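Local structure of ykuJ (Bacillus subtilis, 2FFG) at residues Q46-L50 against T61-I67; I7-L11 against I67-S71; P24-Y28 against S38-F42. The protein is of unknown function but forms a homodimer of small alpha-beta subunits and belongs to the DUF1797 family. All blocks are in the same frame, centred on the assembly; numbering follows the deposited sequence.

The subunit runs helix, four antiparallel strands, helix. Contact 3 joins strands 25-31 and 34-42, the first hairpin. Contact 1 joins strands 47-54 and 57-64, the second hairpin, and its later segment runs into helix 67-79. Strands 34-42 and 47-54 are neighbours, so both contacts belong to one sheet; their centres lie about 9 Å apart. Contact 2 packs helix 3-21 against helix 67-79, so the first and last helices meet, and contacts 1 and 3 fall between them in the sequence. Its centre is about 10 Å from contact 1 and 11 Å from contact 3. Contacts 1 and 3 build the sheet, contact 2 joins the helices, and Ile67 links contacts 1 and 2.

Contact 1: residues Q46-L50 against T61-I67; sequences QTFEL and TYPFDNI
Phe48 and Ile67 lie side by side and point the same way. Phe48 CE1 is 4.0 Å from Ile67 CB, and the adjacent CZ meets Ile67 CG1. The Phe48 ring reaches there because CG lies anti to its carbonyl carbon (chi1 -62°), which carries the ring toward the start of the strand. Phe64 has a similar torsion, but its strand runs the other way. Its ring is therefore carried toward Leu50, with Phe64 CE1 4.1 Å from Leu50 CB. The two phenylalanines themselves meet through CB and CB, 4.4 Å apart. Tyr62 has Leu50 O at its ring edge. Away from these rings, the Thr47 and Asp65 side chains cross obliquely, with Thr47 CG2 3.7 Å from Asp65 CB, and Glu49 CG approaches Thr61 CB.

The strands are antiparallel. Leu50 N donates to Tyr62 O over 2.9 Å in a nearly straight bond (171°). Pro63, which has no N-H, falls in a non-hydrogen-bonded pair with Glu49. Phe48 also meets Tyr41, Val39 and Leu11, while Leu50 and Phe64 touch helix 67-79. With an alanine here instead of Phe48, a gap would probably open between Ile67, Tyr41 and Leu11. The chemistry implies a two-sided hairpin: Phe48, Leu50 and Phe64 pack on the helices, while Glu49 and Pro63 lie on the other face, with Thr47 and Thr61 making it largely polar.

Contact 2: residues I7-L11 against I67-S71; sequences IITRL and IDMVS
Ser71 touches Leu11 and Ile8 across the contact, and its hydroxyl also reaches the main flat group here, the peptide carbonyl of Ile67. Two donors approach Ile67 O from opposite faces of its plane. One is Ser71 OG, at 2.7 Å and tilted 29° from that plane. The other is Ser71 N, at 3.1 Å, in the regular helical bond. The serine OG lies beside its own backbone N (chi1 -68°), turned back along the helix to this carbonyl. The second flat group, the Asp68 carboxylate, sits at the margin, where its OD1 is near Ile8 CD1.

The rest is aliphatic. Leu11 CD1 lies beside Ser71 OG. The same methyl meets Val70 CG1 tip to tip. Leu11 CB rests on Ile67 CG1 at 3.9 Å. Ile8 and Ile67 cross at about a right angle, with Ile8 CG2 beside Ile67 CD1; the modelled 3.4 Å between these two methyls is doubtful. Ile8 CG1 lies 3.5 Å from Ser71 OG. The hydroxyl is thus set among hydrocarbon groups, and its proton is used in the bond to Ile67 O, within its own helix.

The short axes of the two segments come within 9.7 Å at an angle of 127°. Val70 touches Phe48 of the sheet, and Ile7 and Leu11 touch Phe29. On another side of helix 3-21, Arg10 makes a salt bridge with Glu16 of the second subunit. Two helices that touch each other and cover one face of an antiparallel sheet make a two-layer alpha-beta sandwich, here built from the first and last elements of the chain.

Contact 3: residues P24-Y28 against S38-F42; sequences PMQRY and SVKYF
Arg27 and Val39 face each other as a hydrogen-bonded pair, with Arg27 N donating to Val39 O and Val39 N to Arg27 O, the latter over 2.8 Å. The CA atoms of Gln26 and Ser38 add C-H...O contacts to Val39 O and Arg27 O, respectively. The Arg27 and Val39 side chains lie side by side and point the same way, with Arg27 CG 3.9 Å from Val39 CG1. Tyr41 N donates to Met25 O at 2.8 Å. The return bond from Met25 N to Tyr41 O is weak at 3.5 Å, so the pairing slackens at the open end of the hairpin.

On the opposite face, Ser38 CB approaches the Tyr28 ring obliquely, 3.5 Å from Tyr28 CD1. Lys40 CG lies anti to its backbone N (chi1 -170°), and the extended chain then runs past Met25 O to set Lys40 CE 3.5 Å from Pro24 CB. Here the lysine acts through its methylenes. Pro24 and Phe42 cross at about a right angle, with Pro24 CG 4.1 Å from Phe42 CD2.

Further out, Ser38 and Lys40 use their other backbone edge to bind Thr51 and Glu49 of strand 47-54, which fixes this strand within the sheet. Val39 and Tyr41 pack under helix 3-21 through Leu11 and Leu14. The Arg27 chain bends at chi3 (-70°), and its NH2 forms a salt bridge with Glu16 OE1 of the second subunit. Arg27 thus does two jobs: its CG packs on Val39, while its charge joins that of Arg10 in holding a carboxylate across the dimer interface.

Contact 1: residues Q46-L50 against T61-I67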
loop_
_atom_site.group_PDB
_atom_site.type_symbol
_atom_site.label_atom_id
_atom_site.label_comp_id
_atom_site.label_asym_id
_atom_site.label_seq_id
_atom_site.Cartn_x
_atom_site.Cartn_y
_atom_site.Cartn_z
ATOM N N GLN A 46 7.938 -18.200 -5.285
ATOM C CA GLN A 46 7.618 -17.296 -4.191
ATOM C C GLN A 46 8.722 -16.250 -4.233
ATOM O O GLN A 46 9.259 -15.858 -3.197
ATOM C CB GLN A 46 7.650 -18.058 -2.863
ATOM C CG GLN A 46 6.917 -19.403 -2.898
ATOM C CD GLN A 46 5.410 -19.262 -2.764
ATOM O OE1 GLN A 46 4.902 -18.987 -1.678
ATOM N NE2 GLN A 46 4.690 -19.444 -3.868
ATOM N N THR A 47 9.039 -15.790 -5.443
ATOM C CA THR A 47 10.117 -14.831 -5.649
ATOM C C THR A 47 9.772 -13.369 -5.899
ATOM O O THR A 47 8.708 -13.016 -6.404
ATOM C CB THR A 47 11.022 -15.271 -6.812
ATOM O OG1 THR A 47 10.299 -15.166 -8.046
ATOM C CG2 THR A 47 11.489 -16.714 -6.610
ATOM N N PHE A 48 10.723 -12.519 -5.550
ATOM C CA PHE A 48 10.581 -11.092 -5.731
ATOM C C PHE A 48 11.589 -10.640 -6.767
ATOM O O PHE A 48 12.702 -11.164 -6.837
ATOM C CB PHE A 48 10.858 -10.354 -4.427
ATOM C CG PHE A 48 9.904 -10.694 -3.323
ATOM C CD1 PHE A 48 10.005 -11.901 -2.642
ATOM C CD2 PHE A 48 8.893 -9.811 -2.969
ATOM C CE1 PHE A 48 9.112 -12.223 -1.625
ATOM C CE2 PHE A 48 7.995 -10.124 -1.954
ATOM C CZ PHE A 48 8.102 -11.325 -1.284
ATOM N N GLU A 49 11.185 -9.687 -7.592
ATOM C CA GLU A 49 12.081 -9.130 -8.589
ATOM C C GLU A 49 12.247 -7.653 -8.244
ATOM O O GLU A 49 11.290 -6.881 -8.273
ATOM C CB GLU A 49 11.501 -9.275 -9.989
ATOM C CG GLU A 49 12.432 -8.749 -11.064
ATOM C CD GLU A 49 11.791 -8.739 -12.433
ATOM O OE1 GLU A 49 10.777 -8.027 -12.611
ATOM O OE2 GLU A 49 12.301 -9.439 -13.328
ATOM N N LEU A 50 13.462 -7.273 -7.883
ATOM C CA LEU A 50 13.738 -5.894 -7.533
ATOM C C LEU A 50 14.330 -5.126 -8.717
ATOM O O LEU A 50 15.301 -5.558 -9.333
ATOM C CB LEU A 50 14.700 -5.846 -6.355
ATOM C CG LEU A 50 15.080 -4.459 -5.834
ATOM C CD1 LEU A 50 13.951 -3.875 -4.999
ATOM C CD2 LEU A 50 16.339 -4.573 -4.996
ATOM N N THR A 61 17.503 -5.262 -12.815
ATOM C CA THR A 61 16.641 -6.110 -12.002
ATOM C C THR A 61 17.429 -7.218 -11.331
ATOM O O THR A 61 18.393 -7.727 -11.885
ATOM C CB THR A 61 15.557 -6.764 -12.836
ATOM O OG1 THR A 61 16.161 -7.677 -13.755
ATOM C CG2 THR A 61 14.774 -5.721 -13.596
ATOM N N TYR A 62 17.001 -7.583 -10.132
ATOM C CA TYR A 62 17.655 -8.624 -9.351
ATOM C C TYR A 62 16.616 -9.552 -8.738
ATOM O O TYR A 62 15.694 -9.101 -8.052
ATOM C CB TYR A 62 18.486 -8.000 -8.229
ATOM C CG TYR A 62 19.437 -6.941 -8.713
ATOM C CD1 TYR A 62 19.009 -5.626 -8.919
ATOM C CD2 TYR A 62 20.760 -7.258 -9.018
ATOM C CE1 TYR A 62 19.880 -4.651 -9.419
ATOM C CE2 TYR A 62 21.641 -6.298 -9.523
ATOM C CZ TYR A 62 21.197 -4.996 -9.718
ATOM O OH TYR A 62 22.071 -4.044 -10.204
ATOM N N PRO A 63 16.740 -10.865 -8.991
ATOM C CA PRO A 63 15.767 -11.799 -8.418
ATOM C C PRO A 63 16.108 -12.174 -6.971
ATOM O O PRO A 63 17.269 -12.202 -6.586
ATOM C CB PRO A 63 15.834 -12.983 -9.372
ATOM C CG PRO A 63 17.284 -13.007 -9.760
ATOM C CD PRO A 63 17.615 -11.542 -9.968
ATOM N N PHE A 64 15.078 -12.415 -6.170
ATOM C CA PHE A 64 15.217 -12.806 -4.769
ATOM C C PHE A 64 14.084 -13.789 -4.488
ATOM O O PHE A 64 12.953 -13.580 -4.923
ATOM C CB PHE A 64 15.061 -11.613 -3.816
ATOM C CG PHE A 64 16.189 -10.625 -3.873
ATOM C CD1 PHE A 64 16.209 -9.618 -4.832
ATOM C CD2 PHE A 64 17.242 -10.703 -2.964
ATOM C CE1 PHE A 64 17.261 -8.702 -4.885
ATOM C CE2 PHE A 64 18.296 -9.795 -3.010
ATOM C CZ PHE A 64 18.303 -8.792 -3.975
ATOM N N ASP A 65 14.385 -14.858 -3.765
ATOM C CA ASP A 65 13.367 -15.845 -3.436
ATOM C C ASP A 65 13.058 -15.767 -1.955
ATOM O O ASP A 65 12.229 -16.514 -1.447
ATOM C CB ASP A 65 13.839 -17.258 -3.794
ATOM C CG ASP A 65 15.132 -17.634 -3.099
ATOM O OD1 ASP A 65 16.174 -17.015 -3.404
ATOM O OD2 ASP A 65 15.108 -18.541 -2.241
ATOM N N ASN A 66 13.714 -14.840 -1.266
ATOM C CA ASN A 66 13.495 -14.681 0.156
ATOM C C ASN A 66 13.145 -13.241 0.537
ATOM O O ASN A 66 13.922 -12.315 0.314
ATOM C CB ASN A 66 14.735 -15.134 0.921
ATOM C CG ASN A 66 14.560 -15.018 2.412
ATOM O OD1 ASN A 66 14.297 -13.935 2.927
ATOM N ND2 ASN A 66 14.698 -16.136 3.118
ATOM N N ILE A 67 11.971 -13.077 1.133
ATOM C CA ILE A 67 11.470 -11.781 1.552
ATOM C C ILE A 67 12.409 -10.986 2.476
ATOM O O ILE A 67 12.498 -9.761 2.375
ATOM C CB ILE A 67 10.104 -11.948 2.237
ATOM C CG1 ILE A 67 9.449 -10.583 2.430
ATOM C CG2 ILE A 67 10.275 -12.663 3.578
ATOM C CD1 ILE A 67 9.928 -9.669 3.589
#

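Contact 2: residues I7-L11 against I67-S71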
loop_
_atom_site.group_PDB
_atom_site.type_symbol
_atom_site.label_atom_id
_atom_site.label_comp_id
_atom_site.label_asym_id
_atom_site.label_seq_id
_atom_site.Cartn_x
_atom_site.Cartn_y
_atom_site.Cartn_z
ATOM N N ILE A 7 9.107 -2.198 5.731
ATOM C CA ILE A 7 9.368 -2.710 4.383
ATOM C C ILE A 7 8.932 -4.167 4.249
ATOM O O ILE A 7 8.437 -4.592 3.207
ATOM C CB ILE A 7 10.873 -2.654 4.039
ATOM C CG1 ILE A 7 11.349 -1.203 3.989
ATOM C CG2 ILE A 7 11.138 -3.401 2.727
ATOM C CD1 ILE A 7 10.653 -0.238 3.033
ATOM N N ILE A 8 9.155 -4.929 5.307
ATOM C CA ILE A 8 8.804 -6.334 5.322
ATOM C C ILE A 8 7.293 -6.492 5.319
ATOM O O ILE A 8 6.752 -7.340 4.621
ATOM C CB ILE A 8 9.394 -7.018 6.570
ATOM C CG1 ILE A 8 10.925 -6.921 6.528
ATOM C CG2 ILE A 8 8.914 -8.464 6.644
ATOM C CD1 ILE A 8 11.626 -7.272 7.838
ATOM N N THR A 9 6.614 -5.668 6.104
ATOM C CA THR A 9 5.167 -5.729 6.166
ATOM C C THR A 9 4.611 -5.509 4.764
ATOM O O THR A 9 3.818 -6.309 4.258
ATOM C CB THR A 9 4.596 -4.650 7.106
ATOM O OG1 THR A 9 5.176 -4.794 8.407
ATOM C CG2 THR A 9 3.085 -4.810 7.230
ATOM N N ARG A 10 5.060 -4.433 4.130
ATOM C CA ARG A 10 4.605 -4.100 2.793
ATOM C C ARG A 10 4.851 -5.218 1.777
ATOM O O ARG A 10 4.050 -5.427 0.862
ATOM C CB ARG A 10 5.274 -2.804 2.338
ATOM C CG ARG A 10 4.785 -1.565 3.083
ATOM C CD ARG A 10 5.639 -0.346 2.738
ATOM N NE ARG A 10 5.084 0.903 3.260
ATOM C CZ ARG A 10 5.066 1.250 4.542
ATOM N NH1 ARG A 10 5.578 0.450 5.464
ATOM N NH2 ARG A 10 4.530 2.406 4.904
ATOM N N LEU A 11 5.959 -5.935 1.933
ATOM C CA LEU A 11 6.272 -7.015 1.015
ATOM C C LEU A 11 5.418 -8.238 1.303
ATOM O O LEU A 11 5.150 -9.032 0.412
ATOM C CB LEU A 11 7.759 -7.378 1.089
ATOM C CG LEU A 11 8.736 -6.291 0.623
ATOM C CD1 LEU A 11 10.162 -6.814 0.685
ATOM C CD2 LEU A 11 8.399 -5.865 -0.788
ATOM N N ILE A 67 11.971 -13.077 1.133
ATOM C CA ILE A 67 11.470 -11.781 1.552
ATOM C C ILE A 67 12.409 -10.986 2.476
ATOM O O ILE A 67 12.498 -9.761 2.375
ATOM C CB ILE A 67 10.104 -11.948 2.237
ATOM C CG1 ILE A 67 9.449 -10.583 2.430
ATOM C CG2 ILE A 67 10.275 -12.663 3.578
ATOM C CD1 ILE A 67 9.928 -9.669 3.589
ATOM N N ASP A 68 13.109 -11.670 3.372
ATOM C CA ASP A 68 14.009 -10.971 4.282
ATOM C C ASP A 68 15.202 -10.401 3.539
ATOM O O ASP A 68 15.677 -9.311 3.857
ATOM C CB ASP A 68 14.506 -11.899 5.409
ATOM C CG ASP A 68 13.437 -12.183 6.452
ATOM O OD1 ASP A 68 12.544 -11.333 6.632
ATOM O OD2 ASP A 68 13.496 -13.247 7.103
HETATM N N MSE A 69 15.677 -11.139 2.544
HETATM C CA MSE A 69 16.818 -10.705 1.764
HETATM C C MSE A 69 16.529 -9.578 0.779
HETATM O O MSE A 69 17.398 -8.753 0.513
HETATM C CB MSE A 69 17.413 -11.905 1.055
HETATM C CG MSE A 69 18.009 -12.877 2.046
HETATM SE SE MSE A 69 18.655 -14.472 1.239
HETATM C CE MSE A 69 20.176 -13.713 0.305
ATOM N N VAL A 70 15.322 -9.540 0.228
ATOM C CA VAL A 70 14.986 -8.475 -0.694
ATOM C C VAL A 70 14.725 -7.219 0.143
ATOM O O VAL A 70 15.070 -6.114 -0.252
ATOM C CB VAL A 70 13.752 -8.842 -1.549
ATOM C CG1 VAL A 70 12.536 -9.078 -0.658
ATOM C CG2 VAL A 70 13.489 -7.741 -2.570
ATOM N N SER A 71 14.146 -7.408 1.325
ATOM C CA SER A 71 13.868 -6.304 2.231
ATOM C C SER A 71 15.150 -5.589 2.645
ATOM O O SER A 71 15.197 -4.364 2.728
ATOM C CB SER A 71 13.156 -6.813 3.480
ATOM O OG SER A 71 11.839 -7.268 3.191
#

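Contact 3: residues P24-Y28 against S38-F42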
loop_
_atom_site.group_PDB
_atom_site.type_symbol
_atom_site.label_atom_id
_atom_site.label_comp_id
_atom_site.label_asym_id
_atom_site.label_seq_id
_atom_site.Cartn_x
_atom_site.Cartn_y
_atom_site.Cartn_z
ATOM N N PRO A 24 0.959 -11.402 -11.040
ATOM C CA PRO A 24 2.084 -10.604 -10.549
ATOM C C PRO A 24 1.611 -9.248 -10.056
ATOM O O PRO A 24 0.681 -8.666 -10.614
ATOM C CB PRO A 24 2.973 -10.472 -11.775
ATOM C CG PRO A 24 2.719 -11.736 -12.511
ATOM C CD PRO A 24 1.221 -11.888 -12.405
HETATM N N MSE A 25 2.245 -8.753 -9.003
HETATM C CA MSE A 25 1.890 -7.458 -8.451
HETATM C C MSE A 25 3.181 -6.727 -8.094
HETATM O O MSE A 25 4.194 -7.360 -7.811
HETATM C CB MSE A 25 1.012 -7.629 -7.214
HETATM C CG MSE A 25 -0.113 -6.610 -7.128
HETATM SE SE MSE A 25 -1.526 -6.932 -8.430
HETATM C CE MSE A 25 -2.846 -7.637 -7.204
ATOM N N GLN A 26 3.141 -5.400 -8.103
ATOM C CA GLN A 26 4.334 -4.622 -7.813
ATOM C C GLN A 26 4.045 -3.326 -7.066
ATOM O O GLN A 26 2.918 -2.846 -7.056
ATOM C CB GLN A 26 5.031 -4.289 -9.126
ATOM C CG GLN A 26 4.094 -3.625 -10.110
ATOM C CD GLN A 26 4.798 -3.117 -11.342
ATOM O OE1 GLN A 26 5.696 -2.281 -11.252
ATOM N NE2 GLN A 26 4.390 -3.613 -12.510
ATOM N N ARG A 27 5.079 -2.771 -6.436
ATOM C CA ARG A 27 4.965 -1.499 -5.734
ATOM C C ARG A 27 6.317 -0.779 -5.725
ATOM O O ARG A 27 7.364 -1.377 -5.996
ATOM C CB ARG A 27 4.439 -1.684 -4.306
ATOM C CG ARG A 27 5.407 -2.282 -3.307
ATOM C CD ARG A 27 4.668 -2.670 -2.042
ATOM N NE ARG A 27 4.205 -1.522 -1.256
ATOM C CZ ARG A 27 3.267 -1.587 -0.304
ATOM N NH1 ARG A 27 2.676 -2.746 -0.012
ATOM N NH2 ARG A 27 2.924 -0.493 0.369
ATOM N N TYR A 28 6.275 0.515 -5.433
ATOM C CA TYR A 28 7.468 1.340 -5.406
ATOM C C TYR A 28 7.862 1.670 -3.987
ATOM O O TYR A 28 7.064 1.595 -3.062
ATOM C CB TYR A 28 7.225 2.670 -6.123
ATOM C CG TYR A 28 7.001 2.557 -7.598
ATOM C CD1 TYR A 28 8.074 2.448 -8.477
ATOM C CD2 TYR A 28 5.710 2.542 -8.127
ATOM C CE1 TYR A 28 7.875 2.325 -9.854
ATOM C CE2 TYR A 28 5.495 2.420 -9.513
ATOM C CZ TYR A 28 6.584 2.311 -10.366
ATOM O OH TYR A 28 6.390 2.189 -11.724
ATOM N N SER A 38 11.342 -0.510 -7.317
ATOM C CA SER A 38 10.039 -1.146 -7.303
ATOM C C SER A 38 10.265 -2.650 -7.161
ATOM O O SER A 38 11.293 -3.183 -7.590
ATOM C CB SER A 38 9.275 -0.850 -8.585
ATOM O OG SER A 38 9.927 -1.413 -9.702
ATOM N N VAL A 39 9.322 -3.330 -6.527
ATOM C CA VAL A 39 9.448 -4.763 -6.359
ATOM C C VAL A 39 8.210 -5.446 -6.918
ATOM O O VAL A 39 7.089 -5.000 -6.702
ATOM C CB VAL A 39 9.642 -5.146 -4.862
ATOM C CG1 VAL A 39 8.498 -4.593 -4.032
ATOM C CG2 VAL A 39 9.718 -6.665 -4.709
ATOM N N LYS A 40 8.429 -6.519 -7.659
ATOM C CA LYS A 40 7.337 -7.274 -8.244
ATOM C C LYS A 40 7.391 -8.699 -7.699
ATOM O O LYS A 40 8.461 -9.320 -7.636
ATOM C CB LYS A 40 7.471 -7.274 -9.763
ATOM C CG LYS A 40 6.275 -7.819 -10.507
ATOM C CD LYS A 40 6.400 -7.517 -11.997
ATOM C CE LYS A 40 5.152 -7.933 -12.759
ATOM N NZ LYS A 40 5.242 -7.587 -14.203
ATOM N N TYR A 41 6.245 -9.206 -7.270
ATOM C CA TYR A 41 6.180 -10.556 -6.739
ATOM C C TYR A 41 5.581 -11.516 -7.747
ATOM O O TYR A 41 4.452 -11.315 -8.198
ATOM C CB TYR A 41 5.342 -10.602 -5.459
ATOM C CG TYR A 41 5.250 -11.993 -4.880
ATOM C CD1 TYR A 41 6.360 -12.587 -4.285
ATOM C CD2 TYR A 41 4.068 -12.727 -4.947
ATOM C CE1 TYR A 41 6.304 -13.878 -3.763
ATOM C CE2 TYR A 41 3.995 -14.031 -4.428
ATOM C CZ TYR A 41 5.121 -14.596 -3.836
ATOM O OH TYR A 41 5.066 -15.867 -3.307
ATOM N N PHE A 42 6.336 -12.552 -8.104
ATOM C CA PHE A 42 5.849 -13.557 -9.044
ATOM C C PHE A 42 5.514 -14.824 -8.272
ATOM O O PHE A 42 6.399 -15.444 -7.695
ATOM C CB PHE A 42 6.907 -13.883 -10.098
ATOM C CG PHE A 42 7.276 -12.723 -10.970
ATOM C CD1 PHE A 42 8.155 -11.745 -10.521
ATOM C CD2 PHE A 42 6.732 -12.597 -12.240
ATOM C CE1 PHE A 42 8.483 -10.656 -11.329
ATOM C CE2 PHE A 42 7.054 -11.513 -13.056
ATOM C CZ PHE A 42 7.929 -10.543 -12.599
#